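Local structure of hypothetical 27.5 kDa protein in SPX19-GCR2 intergenic region (Saccharomyces cerevisiae, 1JZT) at residues 41-44 and 45-49; 79-83 and 84-88; 99-102 and 103-106. The protein catalyses the epimerisation of the R and S forms of NAD(P)HX, hydrated and damaged NAD(P)H, so that both can be repaired. All coordinates share one frame; numbering follows the deposited sequence.

Interaction 1: 41-44 and 45-49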
ATOM      1  N   GLN A  41      -2.005  -7.064  -6.938  1.00  6.24           N
ATOM      2  CA  GLN A  41      -1.814  -8.508  -7.072  1.00  8.56           C
ATOM      3  C   GLN A  41      -1.921  -9.208  -5.700  1.00  8.63           C
ATOM      4  O   GLN A  41      -2.490 -10.297  -5.601  1.00  9.93           O
ATOM      5  CB  GLN A  41      -0.460  -8.795  -7.743  1.00  8.53           C
ATOM      6  CG  GLN A  41      -0.255 -10.244  -8.208  1.00 11.63           C
ATOM      7  CD  GLN A  41       0.972 -10.405  -9.104  1.00 11.67           C
ATOM      8  OE1 GLN A  41       2.079 -10.038  -8.723  1.00  9.70           O
ATOM      9  NE2 GLN A  41       0.773 -10.961 -10.294  1.00 12.24           N
ATOM     10  N   ALA A  42      -1.394  -8.588  -4.642  1.00  9.36           N
ATOM     11  CA  ALA A  42      -1.460  -9.170  -3.290  1.00  8.42           C
ATOM     12  C   ALA A  42      -2.909  -9.270  -2.810  1.00  9.33           C
ATOM     13  O   ALA A  42      -3.312 -10.264  -2.193  1.00  7.85           O
ATOM     14  CB  ALA A  42      -0.643  -8.324  -2.296  1.00  7.93           C
ATOM     15  N   VAL A  43      -3.691  -8.230  -3.085  1.00  9.70           N
ATOM     16  CA  VAL A  43      -5.096  -8.206  -2.691  1.00 10.10           C
ATOM     17  C   VAL A  43      -5.863  -9.310  -3.417  1.00 10.34           C
ATOM     18  O   VAL A  43      -6.661 -10.032  -2.815  1.00 10.55           O
ATOM     19  CB  VAL A  43      -5.737  -6.850  -3.032  1.00 10.95           C
ATOM     20  CG1 VAL A  43      -7.247  -6.914  -2.829  1.00  9.94           C
ATOM     21  CG2 VAL A  43      -5.121  -5.765  -2.168  1.00 10.68           C
ATOM     22  N   CYS A  44      -5.622  -9.425  -4.717  1.00  9.88           N
ATOM     23  CA  CYS A  44      -6.277 -10.440  -5.531  1.00 12.82           C
ATOM     24  C   CYS A  44      -5.895 -11.845  -5.056  1.00 12.99           C
ATOM     25  O   CYS A  44      -6.720 -12.753  -5.043  1.00 12.06           O
ATOM     26  CB  CYS A  44      -5.888 -10.248  -7.006  1.00 15.52           C
ATOM     27  SG  CYS A  44      -6.601 -11.439  -8.172  1.00 23.93           S
ATOM     28  N   ARG A  45      -4.646 -12.022  -4.647  1.00 11.48           N
ATOM     29  CA  ARG A  45      -4.196 -13.336  -4.200  1.00 15.09           C
ATOM     30  C   ARG A  45      -4.712 -13.692  -2.806  1.00 14.83           C
ATOM     31  O   ARG A  45      -4.979 -14.859  -2.513  1.00 13.80           O
ATOM     32  CB  ARG A  45      -2.671 -13.401  -4.235  1.00 15.52           C
ATOM     33  CG  ARG A  45      -2.122 -14.801  -4.061  1.00 20.77           C
ATOM     34  CD  ARG A  45      -0.708 -14.907  -4.594  1.00 20.95           C
ATOM     35  NE  ARG A  45      -0.636 -14.691  -6.039  1.00 21.53           N
ATOM     36  CZ  ARG A  45       0.501 -14.714  -6.731  1.00 22.18           C
ATOM     37  NH1 ARG A  45       1.651 -14.943  -6.106  1.00 17.61           N
ATOM     38  NH2 ARG A  45       0.498 -14.511  -8.044  1.00 23.42           N
ATOM     39  N   GLN A  46      -4.863 -12.677  -1.961  1.00 13.11           N
ATOM     40  CA  GLN A  46      -5.347 -12.849  -0.593  1.00 14.76           C
ATOM     41  C   GLN A  46      -6.875 -12.976  -0.565  1.00 14.79           C
ATOM     42  O   GLN A  46      -7.435 -13.667   0.288  1.00 15.36           O
ATOM     43  CB  GLN A  46      -4.893 -11.649   0.251  1.00 15.36           C
ATOM     44  CG  GLN A  46      -5.006 -11.806   1.759  1.00 19.13           C
ATOM     45  CD  GLN A  46      -4.070 -12.866   2.317  1.00 19.22           C
ATOM     46  OE1 GLN A  46      -2.967 -13.073   1.809  1.00 21.01           O
ATOM     47  NE2 GLN A  46      -4.505 -13.535   3.374  1.00 21.65           N
ATOM     48  N   PHE A  47      -7.547 -12.320  -1.507  1.00 14.35           N
ATOM     49  CA  PHE A  47      -9.011 -12.364  -1.569  1.00 14.93           C
ATOM     50  C   PHE A  47      -9.511 -12.760  -2.961  1.00 14.90           C
ATOM     51  O   PHE A  47     -10.184 -11.982  -3.640  1.00 13.79           O
ATOM     52  CB  PHE A  47      -9.594 -11.005  -1.183  1.00 15.26           C
ATOM     53  CG  PHE A  47      -9.164 -10.525   0.175  1.00 17.78           C
ATOM     54  CD1 PHE A  47      -9.667 -11.111   1.332  1.00 18.37           C
ATOM     55  CD2 PHE A  47      -8.250  -9.484   0.299  1.00 17.24           C
ATOM     56  CE1 PHE A  47      -9.266 -10.662   2.596  1.00 20.40           C
ATOM     57  CE2 PHE A  47      -7.842  -9.027   1.551  1.00 17.16           C
ATOM     58  CZ  PHE A  47      -8.353  -9.618   2.702  1.00 18.07           C
ATOM     59  N   PRO A  48      -9.193 -13.989  -3.399  1.00 15.60           N
ATOM     60  CA  PRO A  48      -9.615 -14.478  -4.719  1.00 17.03           C
ATOM     61  C   PRO A  48     -11.126 -14.369  -4.921  1.00 18.88           C
ATOM     62  O   PRO A  48     -11.909 -14.598  -3.997  1.00 18.60           O
ATOM     63  CB  PRO A  48      -9.123 -15.927  -4.728  1.00 16.34           C
ATOM     64  CG  PRO A  48      -9.113 -16.304  -3.279  1.00 15.65           C
ATOM     65  CD  PRO A  48      -8.562 -15.067  -2.616  1.00 16.02           C
ATOM     66  N   LEU A  49     -11.527 -14.008  -6.133  1.00 19.98           N
ATOM     67  CA  LEU A  49     -12.937 -13.857  -6.449  1.00 23.66           C
ATOM     68  C   LEU A  49     -13.597 -15.174  -6.844  1.00 25.65           C
ATOM     69  O   LEU A  49     -14.825 -15.288  -6.818  1.00 24.04           O
ATOM     70  CB  LEU A  49     -13.115 -12.828  -7.571  1.00 26.08           C
ATOM     71  CG  LEU A  49     -12.710 -11.396  -7.210  1.00 25.31           C
ATOM     72  CD1 LEU A  49     -12.812 -10.512  -8.437  1.00 29.03           C
ATOM     73  CD2 LEU A  49     -13.599 -10.873  -6.096  1.00 27.26           C
TER
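The C-terminal end of helix 28-46 in the YjeF N-terminal, Rossmann-like fold is formed here, where Val-43 meets Phe-47 and Cys-44 meets Pro-48 one turn on. Three successive i to i+4 backbone bonds finish the helix: Arg-45 N to Gln-41 O (2.9 Å), Gln-46 N to Ala-42 O (2.9 Å) and Phe-47 N to Val-43 O (2.8 Å). Phe-47 is the first residue to leave helical backbone angles (phi -128°, psi 64°), yet its N-H still closes the last of these bonds. Pro-48 has no N-H to continue the series; it makes a CA-H...O contact with Cys-44 O, its CA 3.4 Å from that oxygen.

Phe-47 puts CG opposite its own carbonyl carbon (chi1 -57°), which turns the ring back along the helix toward Val-43. Val-43 answers with CG1, the branch opposite its backbone N, and the valine and ring touch at a slant, Val-43 CG1 to Phe-47 CD2 4.2 Å. Val-43 O also lies 3.5 Å from Phe-47 CD2, oblique to the ring, while the CG of Gln-46 sits over one ring face near the rim. Phe-47 and Val-43 both reach Cys-135 of strand 133-139, and Ala-42 packs on Val-196 and Tyr-216, so this flank of the helix lies against the sheet.

The polar ends turn to other partners. Arg-45 forms a salt bridge with Asp-241 through NH1, Gln-41 OE1 accepts from the backbone N of Gln-242, and Gln-46 OE1 is hydrogen-bonded to Tyr-216 OH. Gln-41 and Arg-45 run close to one another on the way to these neighbouring partners: Gln-41 NE2 stands 4.2 Å from Arg-45 NH2, oblique to the guanidinium.

Interaction 2: 79-83 and 84-88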
ATOM      1  N   ARG A  79      -6.702   1.147  -9.826  1.00  8.53           N
ATOM      2  CA  ARG A  79      -6.968   0.922 -11.255  1.00  8.72           C
ATOM      3  C   ARG A  79      -6.773  -0.552 -11.619  1.00  7.71           C
ATOM      4  O   ARG A  79      -7.583  -1.125 -12.347  1.00  7.63           O
ATOM      5  CB  ARG A  79      -6.058   1.827 -12.113  1.00  8.70           C
ATOM      6  CG  ARG A  79      -5.982   1.471 -13.615  1.00  8.92           C
ATOM      7  CD  ARG A  79      -5.417   2.646 -14.424  1.00  9.53           C
ATOM      8  NE  ARG A  79      -4.299   3.282 -13.732  1.00 10.81           N
ATOM      9  CZ  ARG A  79      -3.060   2.803 -13.704  1.00  8.70           C
ATOM     10  NH1 ARG A  79      -2.761   1.675 -14.341  1.00  8.13           N
ATOM     11  NH2 ARG A  79      -2.124   3.446 -13.015  1.00  8.11           N
ATOM     12  N   HIS A  80      -5.713  -1.176 -11.113  1.00  8.08           N
ATOM     13  CA  HIS A  80      -5.495  -2.583 -11.423  1.00  9.85           C
ATOM     14  C   HIS A  80      -6.587  -3.460 -10.818  1.00  9.40           C
ATOM     15  O   HIS A  80      -7.018  -4.430 -11.435  1.00  9.49           O
ATOM     16  CB  HIS A  80      -4.105  -3.031 -10.958  1.00  9.19           C
ATOM     17  CG  HIS A  80      -3.009  -2.555 -11.855  1.00 11.68           C
ATOM     18  ND1 HIS A  80      -2.765  -3.117 -13.092  1.00 12.40           N
ATOM     19  CD2 HIS A  80      -2.149  -1.516 -11.740  1.00 10.05           C
ATOM     20  CE1 HIS A  80      -1.807  -2.441 -13.699  1.00 13.31           C
ATOM     21  NE2 HIS A  80      -1.416  -1.463 -12.900  1.00 11.94           N
ATOM     22  N   LEU A  81      -7.049  -3.107  -9.620  1.00  9.28           N
ATOM     23  CA  LEU A  81      -8.112  -3.873  -8.971  1.00  8.23           C
ATOM     24  C   LEU A  81      -9.388  -3.816  -9.791  1.00 10.02           C
ATOM     25  O   LEU A  81     -10.144  -4.788  -9.850  1.00  7.97           O
ATOM     26  CB  LEU A  81      -8.388  -3.333  -7.569  1.00  7.88           C
ATOM     27  CG  LEU A  81      -7.334  -3.667  -6.509  1.00  6.65           C
ATOM     28  CD1 LEU A  81      -7.662  -2.937  -5.209  1.00  6.92           C
ATOM     29  CD2 LEU A  81      -7.309  -5.174  -6.290  1.00  8.75           C
ATOM     30  N   LYS A  82      -9.631  -2.670 -10.422  1.00  9.84           N
ATOM     31  CA  LYS A  82     -10.819  -2.516 -11.255  1.00 12.98           C
ATOM     32  C   LYS A  82     -10.658  -3.461 -12.447  1.00 13.19           C
ATOM     33  O   LYS A  82     -11.585  -4.180 -12.807  1.00 12.94           O
ATOM     34  CB  LYS A  82     -10.948  -1.065 -11.734  1.00 13.43           C
ATOM     35  CG  LYS A  82     -12.183  -0.789 -12.577  1.00 18.72           C
ATOM     36  CD  LYS A  82     -13.452  -0.902 -11.750  1.00 21.41           C
ATOM     37  CE  LYS A  82     -14.688  -0.652 -12.595  1.00 24.59           C
ATOM     38  NZ  LYS A  82     -15.913  -0.748 -11.753  1.00 26.30           N
ATOM     39  N   LEU A  83      -9.470  -3.470 -13.045  1.00 12.22           N
ATOM     40  CA  LEU A  83      -9.215  -4.343 -14.181  1.00 13.89           C
ATOM     41  C   LEU A  83      -9.292  -5.810 -13.765  1.00 13.53           C
ATOM     42  O   LEU A  83      -9.748  -6.656 -14.538  1.00 14.10           O
ATOM     43  CB  LEU A  83      -7.842  -4.032 -14.792  1.00 13.23           C
ATOM     44  CG  LEU A  83      -7.828  -2.767 -15.666  1.00 13.96           C
ATOM     45  CD1 LEU A  83      -6.467  -2.110 -15.628  1.00 15.34           C
ATOM     46  CD2 LEU A  83      -8.227  -3.134 -17.093  1.00 15.25           C
ATOM     47  N   PHE A  84      -8.864  -6.105 -12.538  1.00 11.26           N
ATOM     48  CA  PHE A  84      -8.878  -7.472 -12.027  1.00 13.03           C
ATOM     49  C   PHE A  84     -10.277  -7.994 -11.684  1.00 13.06           C
ATOM     50  O   PHE A  84     -10.438  -9.167 -11.344  1.00 13.36           O
ATOM     51  CB  PHE A  84      -7.976  -7.602 -10.787  1.00 11.91           C
ATOM     52  CG  PHE A  84      -6.506  -7.400 -11.065  1.00 11.58           C
ATOM     53  CD1 PHE A  84      -5.999  -7.523 -12.357  1.00 10.58           C
ATOM     54  CD2 PHE A  84      -5.624  -7.101 -10.023  1.00 10.86           C
ATOM     55  CE1 PHE A  84      -4.640  -7.346 -12.615  1.00 11.87           C
ATOM     56  CE2 PHE A  84      -4.261  -6.922 -10.270  1.00  9.68           C
ATOM     57  CZ  PHE A  84      -3.768  -7.045 -11.569  1.00 11.05           C
ATOM     58  N   GLY A  85     -11.283  -7.130 -11.754  1.00 11.79           N
ATOM     59  CA  GLY A  85     -12.635  -7.578 -11.465  1.00 14.92           C
ATOM     60  C   GLY A  85     -13.233  -7.144 -10.140  1.00 15.39           C
ATOM     61  O   GLY A  85     -14.356  -7.538  -9.814  1.00 16.23           O
ATOM     62  N   TYR A  86     -12.501  -6.344  -9.370  1.00 13.80           N
ATOM     63  CA  TYR A  86     -13.011  -5.873  -8.083  1.00 14.92           C
ATOM     64  C   TYR A  86     -13.765  -4.552  -8.224  1.00 15.10           C
ATOM     65  O   TYR A  86     -13.788  -3.947  -9.296  1.00 16.02           O
ATOM     66  CB  TYR A  86     -11.868  -5.709  -7.075  1.00 13.52           C
ATOM     67  CG  TYR A  86     -11.177  -7.009  -6.726  1.00 14.40           C
ATOM     68  CD1 TYR A  86     -10.290  -7.607  -7.617  1.00 13.36           C
ATOM     69  CD2 TYR A  86     -11.447  -7.666  -5.526  1.00 15.52           C
ATOM     70  CE1 TYR A  86      -9.690  -8.830  -7.330  1.00 16.06           C
ATOM     71  CE2 TYR A  86     -10.854  -8.894  -5.223  1.00 13.59           C
ATOM     72  CZ  TYR A  86      -9.982  -9.471  -6.128  1.00 14.66           C
ATOM     73  OH  TYR A  86      -9.424 -10.693  -5.863  1.00 15.15           O
ATOM     74  N   ASN A  87     -14.381  -4.121  -7.130  1.00 14.36           N
ATOM     75  CA  ASN A  87     -15.142  -2.880  -7.094  1.00 15.15           C
ATOM     76  C   ASN A  87     -14.432  -1.881  -6.191  1.00 15.37           C
ATOM     77  O   ASN A  87     -14.895  -1.579  -5.087  1.00 14.43           O
ATOM     78  CB  ASN A  87     -16.543  -3.156  -6.557  1.00 15.47           C
ATOM     79  CG  ASN A  87     -17.270  -4.203  -7.365  1.00 18.73           C
ATOM     80  OD1 ASN A  87     -17.470  -4.041  -8.569  1.00 19.69           O
ATOM     81  ND2 ASN A  87     -17.667  -5.289  -6.711  1.00 20.16           N
ATOM     82  N   PRO A  88     -13.297  -1.343  -6.657  1.00 13.99           N
ATOM     83  CA  PRO A  88     -12.554  -0.380  -5.843  1.00 14.72           C
ATOM     84  C   PRO A  88     -13.204   0.992  -5.709  1.00 15.19           C
ATOM     85  O   PRO A  88     -13.832   1.493  -6.641  1.00 15.66           O
ATOM     86  CB  PRO A  88     -11.199  -0.320  -6.547  1.00 14.10           C
ATOM     87  CG  PRO A  88     -11.576  -0.489  -7.986  1.00 14.17           C
ATOM     88  CD  PRO A  88     -12.621  -1.585  -7.946  1.00 14.04           C
TER
HETATM   89  O   HOH W   1     -14.598  -4.954 -12.060  1.00 24.79           O
HETATM   90  O   HOH W   2     -15.410   0.200  -8.514  1.00 30.14           O
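Phe-84 lays one face of its ring over the carbonyl oxygen of His-80, whose O is 3.0 Å from Phe-84 CG and displaced toward the rim. That oxygen is already bonded, for Phe-84 N donates to His-80 O at 2.7 Å. Opposite its own carbonyl carbon (chi1 -66°), CG is carried back over the last helical turn, and Phe-84 CE2 comes to 4.0 Å from His-80 CB. The two rings are oblique, with planes at 41°. An alanine here would remove the ring and would probably leave a gap beside His-80 CB and over its carbonyl oxygen, though the backbone bond would remain.

The helix ends in a Schellman motif. Tyr-86 N donates to Leu-81 O (2.9 Å), and Gly-85 N to Lys-82 O (3.1 Å) from above the carbonyl plane. Gly-85 has phi 106°, at which a side chain would clash with the carbonyl oxygen of Phe-84.

Tyr-86, past the turn, offers a ring face to Leu-81 CD2, 4.1 Å from Tyr-86 CD1, while Leu-81 O lies at the ring's edge. Pro-88 CG packs 3.8 Å from Lys-82 CB, the side chains nearly perpendicular. One water donates to both Lys-82 O and Tyr-86 O. Thus His-80 O, Leu-81 O and Lys-82 O all find donors, the last taking Gly-85 N and the water, while apolar contacts from Leu-81 and Lys-82 accompany the chain's return into strand 88-91.

Interaction 3: 99-102 and 103-106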
ATOM      1  N   THR A  99       1.814  18.211  -7.630  1.00 36.37           N
ATOM      2  CA  THR A  99       2.373  16.997  -8.220  1.00 34.46           C
ATOM      3  C   THR A  99       1.501  16.574  -9.401  1.00 31.63           C
ATOM      4  O   THR A  99       0.386  16.084  -9.219  1.00 31.44           O
ATOM      5  CB  THR A  99       2.414  15.849  -7.193  1.00 35.87           C
ATOM      6  OG1 THR A  99       3.063  16.303  -5.999  1.00 38.29           O
ATOM      7  CG2 THR A  99       3.177  14.654  -7.753  1.00 36.10           C
ATOM      8  N   GLU A 100       2.018  16.766 -10.608  1.00 27.81           N
ATOM      9  CA  GLU A 100       1.288  16.435 -11.823  1.00 24.84           C
ATOM     10  C   GLU A 100       0.871  14.978 -11.977  1.00 21.16           C
ATOM     11  O   GLU A 100      -0.270  14.689 -12.342  1.00 16.91           O
ATOM     12  CB  GLU A 100       2.101  16.846 -13.049  1.00 28.39           C
ATOM     13  CG  GLU A 100       1.607  18.116 -13.697  1.00 33.60           C
ATOM     14  CD  GLU A 100       0.152  18.011 -14.113  1.00 36.63           C
ATOM     15  OE1 GLU A 100      -0.166  17.122 -14.936  1.00 38.04           O
ATOM     16  OE2 GLU A 100      -0.673  18.811 -13.616  1.00 37.23           O
ATOM     17  N   PHE A 101       1.791  14.061 -11.707  1.00 18.73           N
ATOM     18  CA  PHE A 101       1.494  12.646 -11.858  1.00 16.43           C
ATOM     19  C   PHE A 101       0.307  12.175 -11.018  1.00 15.51           C
ATOM     20  O   PHE A 101      -0.466  11.327 -11.460  1.00 14.16           O
ATOM     21  CB  PHE A 101       2.741  11.808 -11.556  1.00 16.11           C
ATOM     22  CG  PHE A 101       2.595  10.364 -11.937  1.00 16.21           C
ATOM     23  CD1 PHE A 101       2.113  10.010 -13.196  1.00 14.92           C
ATOM     24  CD2 PHE A 101       2.903   9.356 -11.030  1.00 16.95           C
ATOM     25  CE1 PHE A 101       1.930   8.671 -13.542  1.00 14.08           C
ATOM     26  CE2 PHE A 101       2.724   8.016 -11.365  1.00 15.75           C
ATOM     27  CZ  PHE A 101       2.236   7.675 -12.625  1.00 14.17           C
ATOM     28  N   TYR A 102       0.146  12.725  -9.816  1.00 14.51           N
ATOM     29  CA  TYR A 102      -0.978  12.326  -8.971  1.00 15.45           C
ATOM     30  C   TYR A 102      -2.294  12.704  -9.641  1.00 13.91           C
ATOM     31  O   TYR A 102      -3.267  11.956  -9.577  1.00 12.81           O
ATOM     32  CB  TYR A 102      -0.910  13.001  -7.593  1.00 15.80           C
ATOM     33  CG  TYR A 102       0.292  12.623  -6.754  1.00 19.47           C
ATOM     34  CD1 TYR A 102       1.102  11.534  -7.093  1.00 19.76           C
ATOM     35  CD2 TYR A 102       0.614  13.350  -5.611  1.00 19.85           C
ATOM     36  CE1 TYR A 102       2.202  11.187  -6.311  1.00 21.38           C
ATOM     37  CE2 TYR A 102       1.705  13.012  -4.824  1.00 21.20           C
ATOM     38  CZ  TYR A 102       2.496  11.933  -5.175  1.00 20.96           C
ATOM     39  OH  TYR A 102       3.578  11.606  -4.393  1.00 20.85           O
ATOM     40  N   LYS A 103      -2.323  13.873 -10.278  1.00 14.66           N
ATOM     41  CA  LYS A 103      -3.530  14.342 -10.956  1.00 14.30           C
ATOM     42  C   LYS A 103      -3.843  13.417 -12.127  1.00 13.67           C
ATOM     43  O   LYS A 103      -5.006  13.098 -12.398  1.00 14.00           O
ATOM     44  CB  LYS A 103      -3.334  15.770 -11.483  1.00 16.38           C
ATOM     45  CG  LYS A 103      -2.907  16.809 -10.444  1.00 21.64           C
ATOM     46  CD  LYS A 103      -2.493  18.112 -11.135  1.00 25.43           C
ATOM     47  CE  LYS A 103      -1.986  19.180 -10.161  1.00 27.61           C
ATOM     48  NZ  LYS A 103      -3.069  19.753  -9.310  1.00 31.13           N
ATOM     49  N   GLN A 104      -2.797  13.000 -12.832  1.00 13.09           N
ATOM     50  CA  GLN A 104      -2.964  12.113 -13.977  1.00 12.43           C
ATOM     51  C   GLN A 104      -3.476  10.751 -13.516  1.00 10.76           C
ATOM     52  O   GLN A 104      -4.314  10.134 -14.186  1.00 11.95           O
ATOM     53  CB  GLN A 104      -1.638  11.956 -14.722  1.00 12.60           C
ATOM     54  CG  GLN A 104      -1.120  13.243 -15.355  1.00 12.87           C
ATOM     55  CD  GLN A 104       0.265  13.073 -15.954  1.00 15.58           C
ATOM     56  OE1 GLN A 104       1.195  12.627 -15.276  1.00 16.22           O
ATOM     57  NE2 GLN A 104       0.414  13.437 -17.225  1.00 17.02           N
ATOM     58  N   LEU A 105      -2.984  10.286 -12.367  1.00  8.88           N
ATOM     59  CA  LEU A 105      -3.418   8.995 -11.832  1.00  9.53           C
ATOM     60  C   LEU A 105      -4.910   9.043 -11.490  1.00 10.68           C
ATOM     61  O   LEU A 105      -5.616   8.037 -11.612  1.00 11.10           O
ATOM     62  CB  LEU A 105      -2.582   8.613 -10.597  1.00  8.14           C
ATOM     63  CG  LEU A 105      -1.145   8.130 -10.884  1.00  8.97           C
ATOM     64  CD1 LEU A 105      -0.373   7.947  -9.589  1.00  6.88           C
ATOM     65  CD2 LEU A 105      -1.190   6.825 -11.669  1.00  7.96           C
ATOM     66  N   VAL A 106      -5.391  10.218 -11.084  1.00 11.14           N
ATOM     67  CA  VAL A 106      -6.807  10.384 -10.759  1.00 11.12           C
ATOM     68  C   VAL A 106      -7.639  10.359 -12.038  1.00 11.08           C
ATOM     69  O   VAL A 106      -8.720   9.769 -12.075  1.00 10.17           O
ATOM     70  CB  VAL A 106      -7.061  11.704  -9.990  1.00 10.99           C
ATOM     71  CG1 VAL A 106      -8.565  11.960  -9.843  1.00 11.44           C
ATOM     72  CG2 VAL A 106      -6.420  11.618  -8.615  1.00 10.94           C
TER
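Helix 100-111, the crossover of the beta-alpha-beta unit between strands 88-91 and 116-117, begins here, with Phe-101 and Leu-105 meeting across its first turns and Thr-99 at the N-cap position, though its side chain makes no capping bond. Backbone bonds set the spacing: Gln-104 N to Glu-100 O (3.1 Å), Leu-105 N to Phe-101 O (2.9 Å) and Val-106 N to Tyr-102 O (3.1 Å).

The apolar contact is a CH-pi interaction. Leu-105 CG stands 3.9 Å from the Phe-101 ring centroid, only 15° off the normal; Leu-105 CD1 reaches Phe-101 CE2 at 3.6 Å. Phe-101 has CG opposite its backbone N (chi1 -169°), which swings the ring along the helix to the leucine. Met-32 of helix 28-46 touches both, and Leu-105 lies near Gly-72, predicted to bind (6S)-NADPHX.

Among the polar side chains, Glu-100 crosses Lys-103 at about a right angle. Glu-100 OE2 touches the methylene Lys-103 CD at 3.2 Å, whereas Lys-103 NZ is 5.0 Å from Glu-100 OE2, so opposite charges are near without a salt bridge. Gln-104 presents its amide oxygen to the edge of the Phe-101 ring, planes 85° apart, with Gln-104 OE1 3.5 Å from Phe-101 CD1.

Interactions 1 and 2 are direct neighbours, with centres about 11 Å apart: each finishes a helix, and Tyr-86 OH probably hydrogen-bonds to Phe-47 O at 2.7 Å. Interaction 3 instead starts a helix; it meets interaction 2 where Arg-79 NH2 packs on Leu-105 CD2. Helix 28-46 is common to all three: it ends in interaction 1, touches Leu-81 and Phe-84 of interaction 2 through Val-43 and Ala-40, and meets interaction 3 through Met-32. All are partly buried, Val-43, Leu-81 and Leu-105 on the buried side, Glu-100 and Gln-104 exposed. In interaction 1 the helix ends just before a proline, interaction 2 uses a glycine turn and water, and interaction 3 relies on a ring-leucine contact.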